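Local coordinates for protein dimethyladenosine transferase, putative (Plasmodium falciparum, PDB 2H1R) that probably transfers methyl groups from S-adenosyl-L-methionine to adenines of ribosomal RNA, as its family of adenine N6-dimethyltransferases does, at residues E48-G52 against I68-I72; F107-N113 against F133-M139. One frame throughout, in Å; residues are numbered along the deposited sequence.

Interaction 1: residues E48-G52 against I68-I72; sequences EIGCG and ITIDI
Glu48 and Thr69 sit opposite each other on neighbouring parallel strands, and the carbonyl O of Glu48 is the hub between them. Ile70 N donates to it at 3.0 Å from nearly straight ahead of the C=O, the Thr69 CA-H leans on it as well, and Thr69 OG1 adds a weak bond. That hydroxyl lies anti to the Thr69 N (chi1 179°), which places it beside the Glu48 carbonyl and 3.2 Å from Cys51 CB. Glu48 N reaches Ile68 O at 2.8 Å in a nearly linear bond. The Glu48 side chain runs extended alongside Thr69, both pointing the same way; its OE1 bonds Thr57 OG1, at the start of helix 57-60, rather than Thr69. On the other face of the sheet stand Ile49 and Ile70. Gly50 N closes the ladder on Ile70 O at 2.8 Å, and there the strand turns into a loop, with Gly50 at a positive phi of 88°. Asp71, just past the end of strand 66-70, faces that loop: OD1 takes a weak bond from Cys51 N at 3.4 Å and receives a water proton at 2.6 Å, the same water accepting from Gly52 N, while OD2 is held by Asp73 N. This is the glycine-rich loop after the first strand of a class I methyltransferase, facing the acid after the second; Gly50 and Asp71 are predicted to bind S-adenosyl-L-methionine.

Interaction 2: residues F107-N113 against F133-M139; sequences FDVCTAN and FKCAVLM
Asp108 O is gripped by two successive backbone N-H groups of the facing chain: Lys134 N at 2.7 Å, lying in the carbonyl plane, and Cys135 N in a weaker bond at 3.4 Å. Lys134 CB also presses on this oxygen, which lies at the edge of the Phe133 ring, near its plane. The acid and the lysine themselves do not pair; Asp108 OD2 goes to Ile45 N and Lys134 NZ makes a salt bridge to Asp44. Next to this bond, the Phe107 and Phe133 rings lie side by side and point the same way, their planes 23° apart but slid so far that they barely overlap. Phe107 CE1 instead meets Phe133 CB at 3.5 Å. Both rings take the first torsion that sets CG between N and the carbonyl carbon (chi1 66° and 59°), which brings them together on the same side. From here the strands run almost exactly parallel, the two arms of a beta-alpha-beta crossover through helix 119-128 within the Rossmann-like methyltransferase sheet. Cys110 N to Cys135 O, Val137 N to Cys110 O, Ala112 N to Val137 O and Met139 N to Ala112 O, the last at 2.9 Å, zip them together. Cys110, Ala112, Ala136 and Leu138 share one face, where Leu138 CD2 lies against Ala112 CB at 3.7 Å. On the other face a water donates to Val137 O at 3.0 Å and also lies 3.0 Å from Thr111 OG1, while helix 28-38 packs over Val109, Thr111 and Val137.

Interactions 1 and 2 are two neighbouring pairs of parallel strands in one sheet, their centres 12 Å apart, with strand 45-49 lying directly beside strand 109-113. Ile49 N comes 2.9 Å from Thr111 O, a probable hydrogen bond across the seam. Side chains pack on both faces: Ile49 CB packs on Ala112 CB at 3.8 Å, and Glu48 CG meets Thr111 CG2 at 3.8 Å. The C-terminal ends of the strands in both contacts converge on the predicted S-adenosyl-L-methionine site. Gly50 and Asp71 come from interaction 1 and Asn113 from interaction 2, with Gly50 CA about 6 Å from the nearest atom of the Asn113 side chain.

Interaction 1: residues E48-G52 against I68-I72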
ATOM      1  N   GLU A  48      15.562  -1.113   7.096  1.00 25.25           N
ATOM      2  CA  GLU A  48      14.951  -1.920   8.167  1.00 27.45           C
ATOM      3  C   GLU A  48      14.241  -0.949   9.100  1.00 27.73           C
ATOM      4  O   GLU A  48      14.860  -0.035   9.648  1.00 27.68           O
ATOM      5  CB  GLU A  48      15.983  -2.730   8.954  1.00 27.48           C
ATOM      6  CG  GLU A  48      15.349  -3.636  10.012  1.00 28.59           C
ATOM      7  CD  GLU A  48      16.331  -4.318  10.945  1.00 31.42           C
ATOM      8  OE1 GLU A  48      17.511  -3.881  11.042  1.00 34.37           O
ATOM      9  OE2 GLU A  48      15.911  -5.317  11.607  1.00 34.61           O
ATOM     10  N   ILE A  49      12.936  -1.119   9.241  1.00 28.39           N
ATOM     11  CA  ILE A  49      12.155  -0.242  10.121  1.00 30.10           C
ATOM     12  C   ILE A  49      11.857  -1.030  11.391  1.00 31.17           C
ATOM     13  O   ILE A  49      11.152  -2.054  11.342  1.00 31.33           O
ATOM     14  CB  ILE A  49      10.831   0.218   9.463  1.00 29.70           C
ATOM     15  CG1 ILE A  49      11.089   0.879   8.112  1.00 30.48           C
ATOM     16  CG2 ILE A  49      10.088   1.171  10.401  1.00 30.60           C
ATOM     17  CD1 ILE A  49       9.793   1.258   7.384  1.00 31.21           C
ATOM     18  N   GLY A  50      12.435  -0.591  12.504  1.00 32.34           N
ATOM     19  CA  GLY A  50      12.229  -1.256  13.788  1.00 35.43           C
ATOM     20  C   GLY A  50      13.214  -2.391  14.049  1.00 37.14           C
ATOM     21  O   GLY A  50      12.881  -3.565  13.867  1.00 37.82           O
ATOM     22  N   CYS A  51      14.411  -2.058  14.520  1.00 38.30           N
ATOM     23  CA  CYS A  51      15.481  -3.070  14.616  1.00 39.78           C
ATOM     24  C   CYS A  51      15.541  -3.892  15.916  1.00 38.35           C
ATOM     25  O   CYS A  51      16.297  -4.873  15.996  1.00 38.05           O
ATOM     26  CB  CYS A  51      16.847  -2.447  14.296  1.00 40.30           C
ATOM     27  SG  CYS A  51      17.299  -1.111  15.406  1.00 48.48           S
ATOM     28  N   GLY A  52      14.730  -3.524  16.910  1.00 37.45           N
ATOM     29  CA  GLY A  52      14.743  -4.215  18.195  1.00 36.32           C
ATOM     30  C   GLY A  52      16.136  -4.406  18.763  1.00 35.51           C
ATOM     31  O   GLY A  52      16.877  -3.435  18.948  1.00 36.52           O
ATOM     32  N   ILE A  68      20.162   0.413   6.348  1.00 26.12           N
ATOM     33  CA  ILE A  68      19.803   1.658   7.029  1.00 28.63           C
ATOM     34  C   ILE A  68      18.649   1.274   7.926  1.00 30.44           C
ATOM     35  O   ILE A  68      17.691   0.617   7.491  1.00 28.64           O
ATOM     36  CB  ILE A  68      19.393   2.768   6.047  1.00 28.67           C
ATOM     37  CG1 ILE A  68      20.557   3.093   5.084  1.00 28.88           C
ATOM     38  CG2 ILE A  68      18.933   4.029   6.819  1.00 30.60           C
ATOM     39  CD1 ILE A  68      20.141   3.820   3.824  1.00 30.23           C
ATOM     40  N   THR A  69      18.775   1.603   9.196  1.00 32.81           N
ATOM     41  CA  THR A  69      17.720   1.232  10.117  1.00 36.55           C
ATOM     42  C   THR A  69      17.116   2.475  10.763  1.00 38.67           C
ATOM     43  O   THR A  69      17.816   3.465  10.997  1.00 39.22           O
ATOM     44  CB  THR A  69      18.207   0.194  11.144  1.00 36.50           C
ATOM     45  OG1 THR A  69      17.148  -0.119  12.053  1.00 40.27           O
ATOM     46  CG2 THR A  69      19.384   0.697  11.906  1.00 37.01           C
ATOM     47  N   ILE A  70      15.805   2.422  10.989  1.00 40.90           N
ATOM     48  CA  ILE A  70      15.047   3.496  11.625  1.00 43.61           C
ATOM     49  C   ILE A  70      14.362   2.863  12.828  1.00 45.06           C
ATOM     50  O   ILE A  70      13.549   1.945  12.664  1.00 45.04           O
ATOM     51  CB  ILE A  70      13.963   4.099  10.674  1.00 43.25           C
ATOM     52  CG1 ILE A  70      14.609   4.708   9.418  1.00 44.58           C
ATOM     53  CG2 ILE A  70      13.110   5.148  11.413  1.00 44.55           C
ATOM     54  CD1 ILE A  70      13.617   5.088   8.292  1.00 43.93           C
ATOM     55  N   ASP A  71      14.714   3.323  14.032  1.00 46.91           N
ATOM     56  CA  ASP A  71      13.981   2.951  15.246  1.00 48.43           C
ATOM     57  C   ASP A  71      13.561   4.185  16.054  1.00 49.18           C
ATOM     58  O   ASP A  71      14.220   5.236  16.015  1.00 48.78           O
ATOM     59  CB  ASP A  71      14.783   1.962  16.107  1.00 48.56           C
ATOM     60  CG  ASP A  71      13.930   1.274  17.184  1.00 50.99           C
ATOM     61  OD1 ASP A  71      13.566   0.076  17.013  1.00 50.95           O
ATOM     62  OD2 ASP A  71      13.623   1.934  18.214  1.00 53.47           O
ATOM     63  N   ILE A  72      12.452   4.038  16.775  1.00 50.27           N
ATOM     64  CA  ILE A  72      11.867   5.128  17.549  1.00 51.86           C
ATOM     65  C   ILE A  72      12.693   5.481  18.793  1.00 52.23           C
ATOM     66  O   ILE A  72      12.622   6.615  19.265  1.00 52.68           O
ATOM     67  CB  ILE A  72      10.381   4.830  17.917  1.00 51.98           C
ATOM     68  CG1 ILE A  72       9.529   6.111  17.858  1.00 52.43           C
ATOM     69  CG2 ILE A  72      10.281   4.049  19.258  1.00 53.25           C
ATOM     70  CD1 ILE A  72       8.041   5.914  18.182  1.00 52.04           C
TER
HETATM   71  O   HOH W   1      11.980  -1.965  17.066  1.00 62.16           O

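Interaction 2: residues F107-N113 against F133-M139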
ATOM      1  N   PHE A 107      16.183   3.073  -1.347  1.00 30.10           N
ATOM      2  CA  PHE A 107      16.445   1.723  -0.893  1.00 28.37           C
ATOM      3  C   PHE A 107      15.906   0.762  -1.946  1.00 27.58           C
ATOM      4  O   PHE A 107      15.044   1.117  -2.774  1.00 27.36           O
ATOM      5  CB  PHE A 107      15.842   1.464   0.502  1.00 27.72           C
ATOM      6  CG  PHE A 107      14.333   1.503   0.521  1.00 27.73           C
ATOM      7  CD1 PHE A 107      13.597   0.356   0.273  1.00 27.26           C
ATOM      8  CD2 PHE A 107      13.662   2.693   0.761  1.00 27.22           C
ATOM      9  CE1 PHE A 107      12.208   0.383   0.249  1.00 25.00           C
ATOM     10  CE2 PHE A 107      12.268   2.738   0.782  1.00 24.93           C
ATOM     11  CZ  PHE A 107      11.541   1.592   0.500  1.00 24.03           C
ATOM     12  N   ASP A 108      16.426  -0.449  -1.920  1.00 25.46           N
ATOM     13  CA  ASP A 108      16.018  -1.500  -2.827  1.00 25.44           C
ATOM     14  C   ASP A 108      15.041  -2.457  -2.180  1.00 25.08           C
ATOM     15  O   ASP A 108      14.091  -2.903  -2.815  1.00 26.00           O
ATOM     16  CB  ASP A 108      17.271  -2.279  -3.267  1.00 26.87           C
ATOM     17  CG  ASP A 108      18.196  -1.421  -4.089  1.00 29.88           C
ATOM     18  OD1 ASP A 108      17.757  -1.091  -5.193  1.00 33.71           O
ATOM     19  OD2 ASP A 108      19.297  -1.026  -3.616  1.00 32.60           O
ATOM     20  N   VAL A 109      15.280  -2.773  -0.917  1.00 24.42           N
ATOM     21  CA  VAL A 109      14.491  -3.771  -0.199  1.00 24.62           C
ATOM     22  C   VAL A 109      14.143  -3.200   1.158  1.00 25.12           C
ATOM     23  O   VAL A 109      15.027  -2.674   1.854  1.00 24.33           O
ATOM     24  CB  VAL A 109      15.288  -5.107   0.010  1.00 23.82           C
ATOM     25  CG1 VAL A 109      14.498  -6.128   0.824  1.00 25.70           C
ATOM     26  CG2 VAL A 109      15.696  -5.710  -1.326  1.00 25.42           C
ATOM     27  N   CYS A 110      12.867  -3.324   1.545  1.00 26.02           N
ATOM     28  CA  CYS A 110      12.401  -2.878   2.859  1.00 26.18           C
ATOM     29  C   CYS A 110      12.000  -4.083   3.712  1.00 26.47           C
ATOM     30  O   CYS A 110      11.361  -5.008   3.227  1.00 25.12           O
ATOM     31  CB  CYS A 110      11.173  -1.957   2.712  1.00 26.53           C
ATOM     32  SG  CYS A 110      10.614  -1.362   4.329  1.00 30.08           S
ATOM     33  N   THR A 111      12.365  -4.068   4.987  1.00 27.13           N
ATOM     34  CA  THR A 111      11.766  -5.009   5.938  1.00 28.35           C
ATOM     35  C   THR A 111      11.286  -4.211   7.160  1.00 28.63           C
ATOM     36  O   THR A 111      11.926  -3.233   7.563  1.00 28.44           O
ATOM     37  CB  THR A 111      12.723  -6.165   6.316  1.00 28.73           C
ATOM     38  OG1 THR A 111      12.003  -7.130   7.102  1.00 32.43           O
ATOM     39  CG2 THR A 111      13.942  -5.663   7.101  1.00 28.69           C
ATOM     40  N   ALA A 112      10.139  -4.580   7.712  1.00 28.66           N
ATOM     41  CA  ALA A 112       9.566  -3.813   8.825  1.00 29.58           C
ATOM     42  C   ALA A 112       8.720  -4.689   9.695  1.00 30.70           C
ATOM     43  O   ALA A 112       8.026  -5.572   9.198  1.00 28.78           O
ATOM     44  CB  ALA A 112       8.698  -2.682   8.282  1.00 29.55           C
ATOM     45  N   ASN A 113       8.746  -4.403  10.993  1.00 32.97           N
ATOM     46  CA  ASN A 113       7.660  -4.805  11.893  1.00 35.13           C
ATOM     47  C   ASN A 113       6.830  -3.546  12.221  1.00 36.20           C
ATOM     48  O   ASN A 113       7.308  -2.604  12.889  1.00 36.33           O
ATOM     49  CB  ASN A 113       8.218  -5.471  13.149  1.00 35.55           C
ATOM     50  CG  ASN A 113       7.126  -5.964  14.092  1.00 38.62           C
ATOM     51  OD1 ASN A 113       5.932  -6.026  13.732  1.00 40.63           O
ATOM     52  ND2 ASN A 113       7.530  -6.335  15.309  1.00 40.50           N
ATOM     53  N   PHE A 133      11.025   0.599  -5.382  1.00 30.64           N
ATOM     54  CA  PHE A 133      11.882  -0.354  -4.687  1.00 29.14           C
ATOM     55  C   PHE A 133      11.587  -1.748  -5.235  1.00 28.46           C
ATOM     56  O   PHE A 133      10.616  -1.932  -5.986  1.00 27.64           O
ATOM     57  CB  PHE A 133      11.679  -0.236  -3.168  1.00 28.54           C
ATOM     58  CG  PHE A 133      10.268  -0.476  -2.728  1.00 29.35           C
ATOM     59  CD1 PHE A 133       9.800  -1.779  -2.529  1.00 28.09           C
ATOM     60  CD2 PHE A 133       9.392   0.600  -2.511  1.00 28.53           C
ATOM     61  CE1 PHE A 133       8.483  -2.018  -2.130  1.00 28.54           C
ATOM     62  CE2 PHE A 133       8.075   0.370  -2.107  1.00 30.49           C
ATOM     63  CZ  PHE A 133       7.621  -0.938  -1.913  1.00 29.39           C
ATOM     64  N   LYS A 134      12.452  -2.719  -4.926  1.00 27.13           N
ATOM     65  CA  LYS A 134      12.337  -4.042  -5.543  1.00 26.95           C
ATOM     66  C   LYS A 134      11.325  -4.903  -4.791  1.00 25.70           C
ATOM     67  O   LYS A 134      10.548  -5.657  -5.398  1.00 24.91           O
ATOM     68  CB  LYS A 134      13.664  -4.776  -5.473  1.00 27.49           C
ATOM     69  CG  LYS A 134      14.670  -4.485  -6.543  1.00 33.28           C
ATOM     70  CD  LYS A 134      15.832  -5.483  -6.390  1.00 36.82           C
ATOM     71  CE  LYS A 134      17.123  -4.936  -7.014  1.00 40.61           C
ATOM     72  NZ  LYS A 134      18.296  -5.895  -6.878  1.00 39.86           N
ATOM     73  N   CYS A 135      11.409  -4.866  -3.461  1.00 25.16           N
ATOM     74  CA  CYS A 135      10.474  -5.624  -2.640  1.00 25.57           C
ATOM     75  C   CYS A 135      10.451  -5.202  -1.189  1.00 23.96           C
ATOM     76  O   CYS A 135      11.368  -4.571  -0.711  1.00 22.49           O
ATOM     77  CB  CYS A 135      10.712  -7.127  -2.797  1.00 26.70           C
ATOM     78  SG  CYS A 135      11.368  -8.029  -1.438  1.00 35.99           S
ATOM     79  N   ALA A 136       9.367  -5.532  -0.501  1.00 22.83           N
ATOM     80  CA  ALA A 136       9.223  -5.213   0.911  1.00 22.42           C
ATOM     81  C   ALA A 136       8.677  -6.454   1.608  1.00 21.74           C
ATOM     82  O   ALA A 136       7.764  -7.072   1.099  1.00 22.91           O
ATOM     83  CB  ALA A 136       8.256  -4.004   1.102  1.00 22.25           C
ATOM     84  N   VAL A 137       9.250  -6.828   2.742  1.00 21.77           N
ATOM     85  CA  VAL A 137       8.764  -7.960   3.535  1.00 20.70           C
ATOM     86  C   VAL A 137       8.294  -7.325   4.857  1.00 20.57           C
ATOM     87  O   VAL A 137       9.088  -6.739   5.605  1.00 19.53           O
ATOM     88  CB  VAL A 137       9.842  -9.029   3.728  1.00 21.41           C
ATOM     89  CG1 VAL A 137       9.269 -10.240   4.453  1.00 20.38           C
ATOM     90  CG2 VAL A 137      10.424  -9.461   2.335  1.00 21.25           C
ATOM     91  N   LEU A 138       6.985  -7.377   5.098  1.00 20.18           N
ATOM     92  CA  LEU A 138       6.357  -6.549   6.141  1.00 21.02           C
ATOM     93  C   LEU A 138       5.555  -7.416   7.106  1.00 21.37           C
ATOM     94  O   LEU A 138       4.762  -8.242   6.666  1.00 21.97           O
ATOM     95  CB  LEU A 138       5.465  -5.455   5.502  1.00 20.89           C
ATOM     96  CG  LEU A 138       6.098  -4.481   4.456  1.00 22.76           C
ATOM     97  CD1 LEU A 138       5.052  -3.651   3.680  1.00 25.35           C
ATOM     98  CD2 LEU A 138       7.102  -3.563   5.055  1.00 23.42           C
ATOM     99  N   MET A 139       5.737  -7.206   8.405  1.00 22.69           N
ATOM    100  CA  MET A 139       4.912  -7.901   9.390  1.00 25.64           C
ATOM    101  C   MET A 139       3.827  -6.966   9.940  1.00 24.88           C
ATOM    102  O   MET A 139       4.108  -5.834  10.345  1.00 25.55           O
ATOM    103  CB  MET A 139       5.780  -8.513  10.482  1.00 25.10           C
ATOM    104  CG  MET A 139       5.008  -9.151  11.605  1.00 27.00           C
ATOM    105  SD  MET A 139       6.125 -10.194  12.539  1.00 32.65           S
ATOM    106  CE  MET A 139       6.919  -8.985  13.546  1.00 32.94           C
TER
HETATM  107  O   HOH W   2       9.443  -8.384   8.055  1.00 41.62           O